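Local structure of ORF48 (Lactococcus phage TP901-1, 3U6X) at residues V5-S10 with I97-V102; V16-Y21 with L88-S93. The protein is probably the baseplate upper protein of the phage, its immunoglobulin-like domain packing against another protein, perhaps to mount the receptor-binding part of the baseplate. All blocks are in the same frame, centred on the assembly; numbering follows the deposited sequence.

Contact 1: residues V5-S10 with I97-V102; sequences VLEHDS and ITKGYV
Val5 and Tyr101 form one of the hydrogen-bonded pairs by which the two strands run antiparallel, their axes 4.4 Å apart at the closest point. Val5 N donates to Tyr101 O, and Tyr101 N returns to Val5 O. At the next hydrogen-bonded position Glu7 N reaches Lys99 O at 2.7 Å, but Glu7 O accepts from Thr98 N, at 2.8 Å and from above its carbonyl plane. Two residues, Thr98 and Lys99, are thus set against the single Glu7. Beyond this extra residue His8 pairs with Ile97, and a water that donates to His8 O also binds Thr98 OG1.

Side-chain polar contact is concentrated on the face carrying Val5, Glu7, Lys99 and Tyr101. Tyr101 OH donates to Glu7 OE1 at 2.8 Å, on the anti side of the carboxylate, whose plane stands almost perpendicular to the ring (89°). Lys56 adds a long, weak ion pair to the same oxygen. The aliphatic part of Lys99 lies alongside Glu7, with Lys99 CE 3.5 Å from Glu7 OE2, while its ammonium ends farther off.

Apolar contact lies on both faces. With chi1 near 50°, the Tyr101 ring folds across to Val5, whose CB sits over one ring face in a CH-pi contact, 4.0 Å from the centroid. On the other face Leu6 CD2 meets Ile97 CG2 at 4.0 Å, and both residues also pack on Leu79.

The arrangement is a classic beta bulge in an antiparallel pair, placed where strand 97-102 is an outermost strand of this chain's sheet, in a domain of a family described as immunoglobulin-like.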
loop_
_atom_site.group_PDB
_atom_site.type_symbol
_atom_site.label_atom_id
_atom_site.label_comp_id
_atom_site.label_asym_id
_atom_site.label_seq_id
_atom_site.Cartn_x
_atom_site.Cartn_y
_atom_site.Cartn_z
ATOM N N VAL V 5 39.727 -28.562 -32.208
ATOM C CA VAL V 5 38.580 -29.123 -31.489
ATOM C C VAL V 5 38.366 -28.407 -30.165
ATOM O O VAL V 5 39.286 -28.314 -29.348
ATOM C CB VAL V 5 38.680 -30.668 -31.264
ATOM C CG1 VAL V 5 37.437 -31.196 -30.568
ATOM C CG2 VAL V 5 38.906 -31.441 -32.557
ATOM N N LEU V 6 37.136 -27.932 -29.942
ATOM C CA LEU V 6 36.764 -27.300 -28.690
ATOM C C LEU V 6 35.711 -28.140 -28.006
ATOM O O LEU V 6 34.594 -28.289 -28.517
ATOM C CB LEU V 6 36.251 -25.875 -28.881
ATOM C CG LEU V 6 37.150 -24.872 -29.592
ATOM C CD1 LEU V 6 36.365 -23.605 -29.905
ATOM C CD2 LEU V 6 38.384 -24.533 -28.757
ATOM N N GLU V 7 36.091 -28.732 -26.866
ATOM C CA GLU V 7 35.181 -29.528 -26.050
ATOM C C GLU V 7 34.415 -28.539 -25.194
ATOM O O GLU V 7 34.994 -27.549 -24.744
ATOM C CB GLU V 7 35.946 -30.567 -25.209
ATOM C CG GLU V 7 36.405 -31.779 -26.015
ATOM C CD GLU V 7 37.052 -32.942 -25.272
ATOM O OE1 GLU V 7 37.603 -33.835 -25.955
ATOM O OE2 GLU V 7 37.004 -32.969 -24.019
ATOM N N HIS V 8 33.104 -28.731 -25.036
ATOM C CA HIS V 8 32.286 -27.779 -24.267
ATOM C C HIS V 8 31.208 -28.384 -23.352
ATOM O O HIS V 8 31.013 -29.591 -23.348
ATOM C CB HIS V 8 31.685 -26.725 -25.199
ATOM C CG HIS V 8 30.770 -27.280 -26.238
ATOM N ND1 HIS V 8 29.428 -27.460 -25.986
ATOM C CD2 HIS V 8 31.036 -27.694 -27.490
ATOM C CE1 HIS V 8 28.916 -27.992 -27.086
ATOM N NE2 HIS V 8 29.839 -28.141 -28.021
ATOM N N ASP V 9 30.521 -27.543 -22.561
ATOM C CA ASP V 9 29.499 -27.997 -21.603
ATOM C C ASP V 9 28.048 -27.997 -22.104
ATOM O O ASP V 9 27.156 -28.426 -21.367
ATOM C CB ASP V 9 29.606 -27.221 -20.278
ATOM C CG ASP V 9 29.416 -25.706 -20.342
ATOM O OD1 ASP V 9 29.680 -25.031 -19.313
ATOM O OD2 ASP V 9 28.982 -25.195 -21.408
ATOM N N SER V 10 27.804 -27.496 -23.325
ATOM C CA SER V 10 26.460 -27.429 -23.896
ATOM C C SER V 10 26.027 -28.725 -24.568
ATOM O O SER V 10 26.828 -29.468 -25.125
ATOM C CB SER V 10 26.355 -26.293 -24.903
ATOM O OG SER V 10 25.038 -26.154 -25.411
ATOM N N ILE V 97 34.257 -23.493 -22.784
ATOM C CA ILE V 97 35.195 -24.447 -23.382
ATOM C C ILE V 97 35.793 -25.223 -22.201
ATOM O O ILE V 97 36.150 -24.616 -21.191
ATOM C CB ILE V 97 36.282 -23.775 -24.268
ATOM C CG1 ILE V 97 35.637 -22.889 -25.346
ATOM C CG2 ILE V 97 37.208 -24.831 -24.908
ATOM C CD1 ILE V 97 36.419 -21.689 -25.734
ATOM N N THR V 98 35.829 -26.549 -22.301
ATOM C CA THR V 98 36.370 -27.401 -21.242
ATOM C C THR V 98 37.754 -27.958 -21.615
ATOM O O THR V 98 38.543 -28.274 -20.721
ATOM C CB THR V 98 35.349 -28.480 -20.822
ATOM O OG1 THR V 98 35.190 -29.463 -21.852
ATOM C CG2 THR V 98 34.004 -27.886 -20.416
ATOM N N LYS V 99 38.045 -28.056 -22.934
ATOM C CA LYS V 99 39.301 -28.556 -23.492
ATOM C C LYS V 99 39.402 -28.111 -24.939
ATOM O O LYS V 99 38.391 -28.043 -25.635
ATOM C CB LYS V 99 39.339 -30.100 -23.430
ATOM C CG LYS V 99 40.740 -30.703 -23.459
ATOM C CD LYS V 99 40.747 -32.245 -23.526
ATOM C CE LYS V 99 40.121 -32.955 -22.340
ATOM N NZ LYS V 99 40.629 -32.456 -21.034
ATOM N N GLY V 100 40.622 -27.835 -25.373
ATOM C CA GLY V 100 40.925 -27.479 -26.750
ATOM C C GLY V 100 42.201 -28.136 -27.229
ATOM O O GLY V 100 43.188 -28.175 -26.491
ATOM N N TYR V 101 42.189 -28.661 -28.463
ATOM C CA TYR V 101 43.341 -29.347 -29.067
ATOM C C TYR V 101 43.190 -29.423 -30.593
ATOM O O TYR V 101 42.065 -29.343 -31.104
ATOM C CB TYR V 101 43.509 -30.780 -28.472
ATOM C CG TYR V 101 42.236 -31.606 -28.470
ATOM C CD1 TYR V 101 41.877 -32.372 -29.574
ATOM C CD2 TYR V 101 41.370 -31.589 -27.379
ATOM C CE1 TYR V 101 40.687 -33.093 -29.599
ATOM C CE2 TYR V 101 40.169 -32.295 -27.398
ATOM C CZ TYR V 101 39.827 -33.039 -28.516
ATOM O OH TYR V 101 38.652 -33.754 -28.544
ATOM N N VAL V 102 44.324 -29.622 -31.302
ATOM C CA VAL V 102 44.365 -29.821 -32.748
ATOM C C VAL V 102 43.726 -31.177 -33.038
ATOM O O VAL V 102 43.885 -32.124 -32.266
ATOM C CB VAL V 102 45.804 -29.742 -33.309
ATOM C CG1 VAL V 102 45.841 -30.093 -34.799
ATOM C CG2 VAL V 102 46.410 -28.355 -33.064
HETATM O O HOH W 1 33.002 -31.053 -21.914
#

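Contact 2: residues V16-Y21 with L88-S93; sequences VKVTSY and LCFKMS
Val18 and Phe90 sit opposite each other in a non-hydrogen-bonded pair and point the same way, side by side. Val18 CG2 lies 3.5 Å from Phe90 CD1, whereas Val18 CG1 lies above one face of that ring, offset toward the rim. Val18 CG1, set anti to the backbone N (chi1 -175°), also touches Leu88 CD1 at 3.8 Å, the leucine crossing it at a slant. Val16 CG1 comes to the edge of the same phenyl ring, and Val16 CG2 approaches Met92 SD at 4.3 Å. The Phe90 ring stacks in turn with Phe4 and packs on Leu6 and Met61, which puts this face of the strands in the hydrophobic interior.

The reverse face carries Lys17, Thr19, Cys89 and Lys91, with Tyr21 leaning over it. Cys89 CB is met by two oxygens, Thr19 OG1 and Tyr21 OH, each 3.4 Å away. A chi1 of 49° brings the tyrosine ring back along its own strand, so that Thr19 OG1 lies at the ring edge, in plane, and the phenol extends across to the cysteine. Tyr21 OH is hydrogen-bonded to the backbone of another protein's chain.

Two pairs of backbone bonds, Lys17 with Lys91 and Thr19 with Cys89, hold the strands in register. A water is gripped three times: it donates to Lys17 O and Cys89 O, both at 3.0 Å, and is bonded to Thr19 OG1 at 2.8 Å.

The chemistry is thus split between an oily face that belongs to the domain core and a polar one with a bound water that meets the other protein, through the hydrogen bond of Tyr21 OH and the packing of Thr19, Tyr21 and Lys91, consistent with a docking surface.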
loop_
_atom_site.group_PDB
_atom_site.type_symbol
_atom_site.label_atom_id
_atom_site.label_comp_id
_atom_site.label_asym_id
_atom_site.label_seq_id
_atom_site.Cartn_x
_atom_site.Cartn_y
_atom_site.Cartn_z
ATOM N N VAL V 16 30.947 -20.232 -32.464
ATOM C CA VAL V 16 32.356 -19.994 -32.175
ATOM C C VAL V 16 32.837 -18.925 -33.150
ATOM O O VAL V 16 32.545 -18.980 -34.352
ATOM C CB VAL V 16 33.218 -21.297 -32.252
ATOM C CG1 VAL V 16 34.697 -21.015 -31.988
ATOM C CG2 VAL V 16 32.711 -22.352 -31.279
ATOM N N LYS V 17 33.538 -17.922 -32.600
ATOM C CA LYS V 17 34.127 -16.836 -33.362
ATOM C C LYS V 17 35.617 -16.785 -33.049
ATOM O O LYS V 17 36.024 -16.815 -31.872
ATOM C CB LYS V 17 33.417 -15.516 -33.072
ATOM C CG LYS V 17 32.162 -15.317 -33.895
ATOM C CD LYS V 17 31.245 -14.297 -33.217
ATOM C CE LYS V 17 30.018 -13.991 -34.037
ATOM N NZ LYS V 17 29.081 -13.118 -33.285
ATOM N N VAL V 18 36.439 -16.812 -34.122
ATOM C CA VAL V 18 37.895 -16.856 -34.015
ATOM C C VAL V 18 38.487 -15.552 -34.513
ATOM O O VAL V 18 38.038 -15.041 -35.543
ATOM C CB VAL V 18 38.503 -18.098 -34.728
ATOM C CG1 VAL V 18 40.010 -18.186 -34.509
ATOM C CG2 VAL V 18 37.837 -19.381 -34.258
ATOM N N THR V 19 39.478 -15.015 -33.756
ATOM C CA THR V 19 40.228 -13.791 -34.040
ATOM C C THR V 19 41.753 -14.024 -33.937
ATOM O O THR V 19 42.222 -14.865 -33.160
ATOM C CB THR V 19 39.749 -12.607 -33.198
ATOM O OG1 THR V 19 39.757 -12.943 -31.811
ATOM C CG2 THR V 19 38.406 -12.087 -33.617
ATOM N N SER V 20 42.513 -13.258 -34.728
ATOM C CA SER V 20 43.971 -13.305 -34.806
ATOM C C SER V 20 44.521 -11.913 -34.536
ATOM O O SER V 20 44.075 -10.936 -35.148
ATOM C CB SER V 20 44.403 -13.770 -36.193
ATOM O OG SER V 20 45.810 -13.895 -36.284
ATOM N N TYR V 21 45.466 -11.816 -33.606
ATOM C CA TYR V 21 46.097 -10.551 -33.232
ATOM C C TYR V 21 47.481 -10.766 -32.607
ATOM O O TYR V 21 47.782 -11.838 -32.068
ATOM C CB TYR V 21 45.194 -9.688 -32.315
ATOM C CG TYR V 21 44.617 -10.434 -31.133
ATOM C CD1 TYR V 21 43.395 -11.098 -31.232
ATOM C CD2 TYR V 21 45.299 -10.492 -29.920
ATOM C CE1 TYR V 21 42.892 -11.840 -30.172
ATOM C CE2 TYR V 21 44.791 -11.210 -28.843
ATOM C CZ TYR V 21 43.593 -11.895 -28.979
ATOM O OH TYR V 21 43.087 -12.599 -27.917
ATOM N N LEU V 88 45.830 -16.602 -31.239
ATOM C CA LEU V 88 44.666 -17.146 -31.935
ATOM C C LEU V 88 43.584 -17.321 -30.820
ATOM O O LEU V 88 43.751 -18.107 -29.882
ATOM C CB LEU V 88 44.990 -18.468 -32.652
ATOM C CG LEU V 88 43.931 -18.982 -33.647
ATOM C CD1 LEU V 88 43.782 -18.039 -34.866
ATOM C CD2 LEU V 88 44.275 -20.388 -34.116
ATOM N N CYS V 89 42.544 -16.480 -30.875
ATOM C CA CYS V 89 41.490 -16.390 -29.865
ATOM C C CYS V 89 40.199 -17.072 -30.292
ATOM O O CYS V 89 39.662 -16.770 -31.359
ATOM C CB CYS V 89 41.270 -14.920 -29.514
ATOM S SG CYS V 89 39.943 -14.602 -28.328
ATOM N N PHE V 90 39.682 -17.966 -29.430
ATOM C CA PHE V 90 38.439 -18.697 -29.665
ATOM C C PHE V 90 37.411 -18.219 -28.660
ATOM O O PHE V 90 37.636 -18.353 -27.461
ATOM C CB PHE V 90 38.650 -20.224 -29.546
ATOM C CG PHE V 90 39.590 -20.835 -30.565
ATOM C CD1 PHE V 90 39.096 -21.466 -31.702
ATOM C CD2 PHE V 90 40.969 -20.806 -30.370
ATOM C CE1 PHE V 90 39.962 -22.031 -32.637
ATOM C CE2 PHE V 90 41.842 -21.379 -31.303
ATOM C CZ PHE V 90 41.332 -21.995 -32.431
ATOM N N LYS V 91 36.311 -17.610 -29.137
ATOM C CA LYS V 91 35.251 -17.112 -28.255
ATOM C C LYS V 91 33.988 -17.895 -28.508
ATOM O O LYS V 91 33.481 -17.901 -29.626
ATOM C CB LYS V 91 34.998 -15.594 -28.432
ATOM C CG LYS V 91 36.060 -14.649 -27.838
ATOM C CD LYS V 91 36.034 -14.598 -26.325
ATOM C CE LYS V 91 36.401 -13.283 -25.683
ATOM N NZ LYS V 91 37.779 -12.837 -25.981
ATOM N N MET V 92 33.512 -18.607 -27.492
ATOM C CA MET V 92 32.288 -19.384 -27.588
ATOM C C MET V 92 31.108 -18.587 -27.025
ATOM O O MET V 92 31.219 -17.904 -26.006
ATOM C CB MET V 92 32.448 -20.710 -26.844
ATOM C CG MET V 92 31.257 -21.634 -26.988
ATOM S SD MET V 92 31.752 -23.345 -27.180
ATOM C CE MET V 92 32.222 -23.654 -25.629
ATOM N N SER V 93 29.979 -18.679 -27.701
ATOM C CA SER V 93 28.752 -18.035 -27.272
ATOM C C SER V 93 27.833 -19.099 -26.676
ATOM O O SER V 93 27.571 -20.120 -27.329
ATOM C CB SER V 93 28.061 -17.362 -28.457
ATOM O OG SER V 93 28.838 -16.303 -28.992
HETATM O O HOH W 2 37.672 -14.521 -30.953
#

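In the fold
From the N terminus, strand 3-8 gives contact 1 its first segment, and the chain then passes directly to strand 16-22, the first half of contact 2. Four further strands follow before 88-93 returns to 16-21 and closes the inner loop. The next strand, 97-102, closes the outer one on 5-10, so contact 2 lies wholly within the span of contact 1 and the two do not cross. Their centres are about 13 Å apart. They meet through the core, where Leu6 CD1 packs on Val16 CG1 at 3.7 Å and Met92 packs on His8 and Ile97, tying the marginal pair to the central strands of the same sheet.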